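PDB 6H17: mutual gliding-motility protein MglA from Myxococcus xanthus DK 1622, which binds and hydrolyses GTP as a small GTPase of the Arf family, acting as an intracellular switch that controls the direction and speed of gliding motility. Local coordinates for residues I11-V16 / F70-H75; I134-Q139 / N159-P164. One frame throughout, in Å; residues are numbered along the deposited sequence.

In the fold
Both interactions belong to the central sheet of a small GTPase fold. Interaction 1 pairs strands 10-18 and 71-78 side by side; interaction 2 seats the loop between helix 151-158 and strand 165-167 on strand 136-141, which is joined to strand 10-18 through strand 98-104. Their centres lie 20 Å apart and their nearest atoms about 6 Å, without touching. Helix 176-193 packs against both, through Val187 and Leu188 on Phe74 and through Val183 on Val137. Both lie some way from the nucleotide: the side chain of Ile15 is about 14 Å, and that of Ile138 about 13 Å, from the bound GTP analogue GTPgammaS.

Interaction 1: I11-V16 / F70-H75. With SO4 (sulfate ion), chain E.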
loop_
_atom_site.group_PDB
_atom_site.type_symbol
_atom_site.label_atom_id
_atom_site.label_comp_id
_atom_site.label_asym_id
_atom_site.label_seq_id
_atom_site.Cartn_x
_atom_site.Cartn_y
_atom_site.Cartn_z
ATOM N N ILE A 11 -8.964 -3.346 17.408
ATOM C CA ILE A 11 -8.677 -3.988 16.131
ATOM C C ILE A 11 -7.507 -3.265 15.485
ATOM O O ILE A 11 -7.533 -2.044 15.343
ATOM C CB ILE A 11 -9.899 -3.927 15.193
ATOM C CG1 ILE A 11 -11.105 -4.638 15.808
ATOM C CG2 ILE A 11 -9.546 -4.495 13.826
ATOM C CD1 ILE A 11 -12.377 -4.476 15.008
ATOM N N ASN A 12 -6.500 -4.024 15.063
ATOM C CA ASN A 12 -5.400 -3.464 14.290
ATOM C C ASN A 12 -5.389 -4.103 12.917
ATOM O O ASN A 12 -5.422 -5.331 12.800
ATOM C CB ASN A 12 -4.068 -3.675 15.001
ATOM C CG ASN A 12 -3.951 -2.834 16.258
ATOM O OD1 ASN A 12 -4.402 -1.682 16.299
ATOM N ND2 ASN A 12 -3.380 -3.414 17.298
ATOM N N CYS A 13 -5.405 -3.256 11.897
ATOM C CA CYS A 13 -5.393 -3.649 10.495
ATOM C C CYS A 13 -4.045 -3.254 9.904
ATOM O O CYS A 13 -3.390 -2.324 10.398
ATOM C CB CYS A 13 -6.523 -2.938 9.734
ATOM S SG CYS A 13 -8.197 -3.405 10.309
ATOM N N LYS A 14 -3.629 -3.978 8.857
ATOM C CA LYS A 14 -2.361 -3.711 8.187
ATOM C C LYS A 14 -2.578 -3.461 6.709
ATOM O O LYS A 14 -3.189 -4.279 6.010
ATOM C CB LYS A 14 -1.459 -4.920 8.380
ATOM C CG LYS A 14 -0.100 -4.813 7.756
ATOM C CD LYS A 14 0.747 -6.006 8.174
ATOM C CE LYS A 14 2.201 -5.785 7.890
ATOM N NZ LYS A 14 3.037 -6.918 8.377
ATOM N N ILE A 15 -2.068 -2.329 6.228
ATOM C CA ILE A 15 -2.078 -1.980 4.809
ATOM C C ILE A 15 -0.635 -1.939 4.332
ATOM O O ILE A 15 0.198 -1.276 4.962
ATOM C CB ILE A 15 -2.713 -0.600 4.565
ATOM C CG1 ILE A 15 -4.134 -0.520 5.109
ATOM C CG2 ILE A 15 -2.633 -0.227 3.074
ATOM C CD1 ILE A 15 -5.019 -1.528 4.618
ATOM N N VAL A 16 -0.333 -2.631 3.230
ATOM C CA VAL A 16 1.011 -2.621 2.655
ATOM C C VAL A 16 0.976 -1.914 1.300
ATOM O O VAL A 16 0.194 -2.287 0.414
ATOM C CB VAL A 16 1.594 -4.042 2.526
ATOM C CG1 VAL A 16 2.945 -3.995 1.815
ATOM C CG2 VAL A 16 1.726 -4.668 3.904
ATOM N N PHE A 70 -15.554 -0.992 18.829
ATOM C CA PHE A 70 -14.119 -1.250 18.840
ATOM C C PHE A 70 -13.381 0.052 18.551
ATOM O O PHE A 70 -13.951 1.003 18.004
ATOM C CB PHE A 70 -13.712 -2.265 17.746
ATOM C CG PHE A 70 -14.261 -3.648 17.956
ATOM C CD1 PHE A 70 -15.513 -3.988 17.484
ATOM C CD2 PHE A 70 -13.521 -4.613 18.619
ATOM C CE1 PHE A 70 -16.026 -5.263 17.684
ATOM C CE2 PHE A 70 -14.016 -5.882 18.814
ATOM C CZ PHE A 70 -15.270 -6.211 18.352
ATOM N N LYS A 71 -12.117 0.108 18.973
ATOM C CA LYS A 71 -11.148 1.072 18.461
ATOM C C LYS A 71 -10.391 0.367 17.346
ATOM O O LYS A 71 -9.841 -0.721 17.559
ATOM C CB LYS A 71 -10.168 1.474 19.571
ATOM C CG LYS A 71 -8.935 2.282 19.109
ATOM C CD LYS A 71 -7.974 2.608 20.265
ATOM C CE LYS A 71 -7.106 1.416 20.652
ATOM N NZ LYS A 71 -5.944 1.180 19.735
ATOM N N THR A 72 -10.360 0.976 16.162
ATOM C CA THR A 72 -9.718 0.393 15.005
ATOM C C THR A 72 -8.601 1.314 14.564
ATOM O O THR A 72 -8.802 2.523 14.417
ATOM C CB THR A 72 -10.705 0.182 13.851
ATOM O OG1 THR A 72 -11.757 -0.682 14.290
ATOM C CG2 THR A 72 -10.012 -0.440 12.656
ATOM N N ARG A 73 -7.433 0.733 14.372
ATOM C CA ARG A 73 -6.289 1.487 13.881
ATOM C C ARG A 73 -5.721 0.783 12.664
ATOM O O ARG A 73 -5.697 -0.451 12.599
ATOM C CB ARG A 73 -5.224 1.655 14.960
ATOM C CG ARG A 73 -5.659 2.531 16.149
ATOM C CD ARG A 73 -5.930 3.981 15.754
ATOM N NE ARG A 73 -6.423 4.784 16.891
ATOM C CZ ARG A 73 -7.703 5.084 17.130
ATOM N NH1 ARG A 73 -8.012 5.818 18.196
ATOM N NH2 ARG A 73 -8.671 4.681 16.314
ATOM N N PHE A 74 -5.316 1.579 11.694
ATOM C CA PHE A 74 -4.651 1.107 10.488
ATOM C C PHE A 74 -3.159 1.362 10.601
ATOM O O PHE A 74 -2.737 2.472 10.956
ATOM C CB PHE A 74 -5.217 1.824 9.267
ATOM C CG PHE A 74 -6.573 1.337 8.858
ATOM C CD1 PHE A 74 -6.718 0.471 7.788
ATOM C CD2 PHE A 74 -7.702 1.723 9.563
ATOM C CE1 PHE A 74 -7.962 0.006 7.422
ATOM C CE2 PHE A 74 -8.950 1.256 9.182
ATOM C CZ PHE A 74 -9.073 0.407 8.119
ATOM N N HIS A 75 -2.364 0.346 10.288
ATOM C CA HIS A 75 -0.906 0.438 10.284
ATOM C C HIS A 75 -0.458 0.320 8.841
ATOM O O HIS A 75 -0.603 -0.738 8.228
ATOM C CB HIS A 75 -0.304 -0.648 11.159
ATOM C CG HIS A 75 -0.664 -0.496 12.605
ATOM N ND1 HIS A 75 -0.507 -1.508 13.522
ATOM C CD2 HIS A 75 -1.158 0.563 13.292
ATOM C CE1 HIS A 75 -0.903 -1.085 14.713
ATOM N NE2 HIS A 75 -1.295 0.167 14.605
HETATM S S SO4 E . -11.320 7.481 17.623
HETATM O O1 SO4 E . -12.794 7.527 17.749
HETATM O O2 SO4 E . -10.818 6.151 18.006
HETATM O O3 SO4 E . -10.959 7.719 16.218
HETATM O O4 SO4 E . -10.714 8.519 18.449
HETATM O O HOH W 1 -6.734 -0.386 17.736
#
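From Ile11 to Ile15, strand 11-16 runs parallel to strand 71-75, with axes 4.6 Å apart at their closest and at an angle of 24°, and five backbone hydrogen bonds pass back and forth between them, beginning with Ile11 N to Lys71 O (2.8 Å) and ending with Ile15 N to His75 O. On one face of the pair Ile11, Cys13, Thr72 and Phe74 meet. Cys13 lies over one face of the Phe74 ring, its CB 4.2 Å from the ring centroid in a CH-pi contact. Ile15 reaches the same ring at its edge, CG1 lying 3.9 Å from Phe74 CD1. Helix 176-193 packs against this apolar face. At the strand start, Ile11 CG1 stands anti to the carbonyl carbon (chi1 -60°), and the extended chain beyond it brings Ile11 CD1 over the face of the Phe70 ring, 3.6 Å from Phe70 CG. The other face, with Asn12, Lys14, Arg73 and His75, is polar. Here the His75 ring lies near Asn12, and His75 CB is 3.6 Å from Cys13 O. Arg73 bends at chi2 (-64°), turning its guanidinium back so that NH2 donates to its neighbour's carbonyl, Thr72 O, from above the carbonyl plane. NH1 and NH2 of Arg73 both grip O2 of a sulfate, probably from the crystallisation liquor, the bond from NH1 being 2.8 Å. The pairing joins the strand leading into the P-loop to the one leading to the Thr78-Gln82 segment, predicted to bind GTP. Its chemistry implies a two-sided strand pair: one face, of aliphatic and aromatic contacts, is packed against helix 176-193 and, at Ile11, strand 3-5, while on the polar face the Arg73 guanidinium binds a sulfate in this crystal, which need not reflect a physiological ligand.

Interaction 2: I134-Q139 / N159-P164; sequences IPYVIQ and NHRNIP
Ile163 inserts its CD1 between Tyr136 and Ile138, touching the ring of one and the CG2 branch of the other. CG1 of Ile163 occupies the crowded position between backbone N and carbonyl carbon (chi1 51°), and from there CD1 rests over one face of the Tyr136 ring, offset toward the rim and 3.7 Å from Tyr136 CE2. The ring comes to meet it because CG of Tyr136 is anti to the backbone N (chi1 168°). At the ring edge, Arg161 NH1 approaches Tyr136 CD2 at 4.2 Å; the arginine's NE makes a weak hydrogen bond to Asn132. Ile138 crosses Ile163 at about a right angle, and Ile138 CG2 lies 3.7 Å from Ile163 CD1. Ile138 N donates a nearly straight bond to Pro164 O (3.0 Å), and Val137 CG1 packs against the same carbonyl oxygen. This is where the loop after helix 151-158 joins the sheet: the chain leaves strand 136-141, returns through the helix and enters strand 165-167 parallel to it, a beta-alpha-beta crossover of the P-loop GTPase fold. A type I turn from Asn159 to Asn162 reverses the loop. The Asn159 amide makes two bonds to the backbone of Ile163, OD1 accepting from Ile163 N on a lone pair in the carbonyl plane, and ND2 donating to Ile163 O at 2.9 Å. ND2 has a second partner in Glu165 OE1. An alanine here would remove both bonds, and the Ile163 backbone would probably be freer to shift, with Glu165 OE1 left without this partner. Pro164, its CD 3.7 Å from Tyr136 O, meets Val137 CG2 crosswise with its CB.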
loop_
_atom_site.group_PDB
_atom_site.type_symbol
_atom_site.label_atom_id
_atom_site.label_comp_id
_atom_site.label_asym_id
_atom_site.label_seq_id
_atom_site.Cartn_x
_atom_site.Cartn_y
_atom_site.Cartn_z
ATOM N N ILE A 134 -8.173 -10.290 -1.830
ATOM C CA ILE A 134 -7.817 -9.353 -0.767
ATOM C C ILE A 134 -8.224 -7.935 -1.160
ATOM O O ILE A 134 -8.219 -7.586 -2.351
ATOM C CB ILE A 134 -6.311 -9.472 -0.467
ATOM C CG1 ILE A 134 -5.933 -8.842 0.872
ATOM C CG2 ILE A 134 -5.502 -8.847 -1.567
ATOM C CD1 ILE A 134 -4.457 -9.021 1.225
ATOM N N PRO A 135 -8.591 -7.084 -0.204
ATOM C CA PRO A 135 -8.728 -5.651 -0.504
ATOM C C PRO A 135 -7.484 -5.119 -1.198
ATOM O O PRO A 135 -6.362 -5.276 -0.701
ATOM C CB PRO A 135 -8.914 -5.033 0.881
ATOM C CG PRO A 135 -9.662 -6.122 1.624
ATOM C CD PRO A 135 -8.997 -7.386 1.187
ATOM N N TYR A 136 -7.682 -4.483 -2.356
ATOM C CA TYR A 136 -6.575 -4.173 -3.257
ATOM C C TYR A 136 -6.957 -3.008 -4.149
ATOM O O TYR A 136 -8.006 -3.026 -4.794
ATOM C CB TYR A 136 -6.240 -5.424 -4.084
ATOM C CG TYR A 136 -5.311 -5.189 -5.250
ATOM C CD1 TYR A 136 -4.187 -4.409 -5.111
ATOM C CD2 TYR A 136 -5.562 -5.758 -6.494
ATOM C CE1 TYR A 136 -3.340 -4.164 -6.172
ATOM C CE2 TYR A 136 -4.708 -5.531 -7.572
ATOM C CZ TYR A 136 -3.603 -4.726 -7.390
ATOM O OH TYR A 136 -2.721 -4.456 -8.420
ATOM N N VAL A 137 -6.101 -1.997 -4.183
ATOM C CA VAL A 137 -6.270 -0.803 -5.006
ATOM C C VAL A 137 -4.963 -0.558 -5.726
ATOM O O VAL A 137 -3.885 -0.800 -5.170
ATOM C CB VAL A 137 -6.650 0.412 -4.141
ATOM C CG1 VAL A 137 -6.694 1.706 -4.951
ATOM C CG2 VAL A 137 -7.984 0.152 -3.420
ATOM N N ILE A 138 -5.045 -0.083 -6.955
ATOM C CA ILE A 138 -3.861 0.249 -7.744
ATOM C C ILE A 138 -3.784 1.756 -7.964
ATOM O O ILE A 138 -4.798 2.419 -8.235
ATOM C CB ILE A 138 -3.802 -0.534 -9.075
ATOM C CG1 ILE A 138 -2.423 -0.327 -9.735
ATOM C CG2 ILE A 138 -4.923 -0.165 -10.010
ATOM C CD1 ILE A 138 -2.066 -1.433 -10.751
ATOM N N GLN A 139 -2.577 2.289 -7.855
ATOM C CA GLN A 139 -2.296 3.699 -8.061
ATOM C C GLN A 139 -1.342 3.868 -9.227
ATOM O O GLN A 139 -0.276 3.241 -9.257
ATOM C CB GLN A 139 -1.673 4.278 -6.796
ATOM C CG GLN A 139 -1.422 5.773 -6.876
ATOM C CD GLN A 139 -0.693 6.301 -5.676
ATOM O OE1 GLN A 139 0.534 6.389 -5.670
ATOM N NE2 GLN A 139 -1.447 6.660 -4.632
ATOM N N ASN A 159 -4.211 -3.654 -14.818
ATOM C CA ASN A 159 -5.473 -3.754 -14.086
ATOM C C ASN A 159 -6.487 -4.552 -14.889
ATOM O O ASN A 159 -7.538 -4.059 -15.282
ATOM C CB ASN A 159 -6.035 -2.381 -13.731
ATOM C CG ASN A 159 -7.174 -2.459 -12.740
ATOM O OD1 ASN A 159 -7.471 -3.524 -12.190
ATOM N ND2 ASN A 159 -7.816 -1.332 -12.501
ATOM N N HIS A 160 -6.180 -5.829 -15.094
ATOM C CA HIS A 160 -7.020 -6.669 -15.936
ATOM C C HIS A 160 -8.365 -6.968 -15.291
ATOM O O HIS A 160 -9.340 -7.238 -16.006
ATOM C CB HIS A 160 -6.279 -7.974 -16.244
ATOM C CG HIS A 160 -5.009 -7.779 -17.018
ATOM N ND1 HIS A 160 -4.079 -8.783 -17.191
ATOM C CD2 HIS A 160 -4.519 -6.696 -17.665
ATOM C CE1 HIS A 160 -3.071 -8.325 -17.911
ATOM N NE2 HIS A 160 -3.314 -7.063 -18.216
ATOM N N ARG A 161 -8.445 -6.934 -13.963
ATOM C CA ARG A 161 -9.671 -7.241 -13.243
ATOM C C ARG A 161 -10.481 -6.007 -12.861
ATOM O O ARG A 161 -11.468 -6.132 -12.126
ATOM C CB ARG A 161 -9.360 -8.033 -11.973
ATOM C CG ARG A 161 -8.831 -9.441 -12.187
ATOM C CD ARG A 161 -8.841 -10.228 -10.874
ATOM N NE ARG A 161 -7.531 -10.305 -10.219
ATOM C CZ ARG A 161 -6.984 -9.336 -9.485
ATOM N NH1 ARG A 161 -7.607 -8.180 -9.306
ATOM N NH2 ARG A 161 -5.794 -9.522 -8.932
ATOM N N ASN A 162 -10.073 -4.823 -13.316
ATOM C CA ASN A 162 -10.795 -3.576 -13.058
ATOM C C ASN A 162 -11.112 -3.385 -11.578
ATOM O O ASN A 162 -12.229 -3.049 -11.176
ATOM C CB ASN A 162 -12.035 -3.455 -13.944
ATOM C CG ASN A 162 -11.676 -3.202 -15.399
ATOM O OD1 ASN A 162 -11.225 -2.112 -15.758
ATOM N ND2 ASN A 162 -11.861 -4.212 -16.240
ATOM N N ILE A 163 -10.092 -3.564 -10.755
ATOM C CA ILE A 163 -10.189 -3.165 -9.359
ATOM C C ILE A 163 -10.004 -1.655 -9.252
ATOM O O ILE A 163 -9.647 -0.995 -10.248
ATOM C CB ILE A 163 -9.260 -3.997 -8.465
ATOM C CG1 ILE A 163 -7.841 -4.033 -8.990
ATOM C CG2 ILE A 163 -9.754 -5.454 -8.378
ATOM C CD1 ILE A 163 -7.048 -2.856 -8.613
ATOM N N PRO A 164 -10.251 -1.054 -8.096
ATOM C CA PRO A 164 -10.224 0.410 -8.021
ATOM C C PRO A 164 -8.846 0.941 -8.376
ATOM O O PRO A 164 -7.825 0.413 -7.914
ATOM C CB PRO A 164 -10.594 0.702 -6.562
ATOM C CG PRO A 164 -11.422 -0.492 -6.166
ATOM C CD PRO A 164 -10.767 -1.657 -6.851
#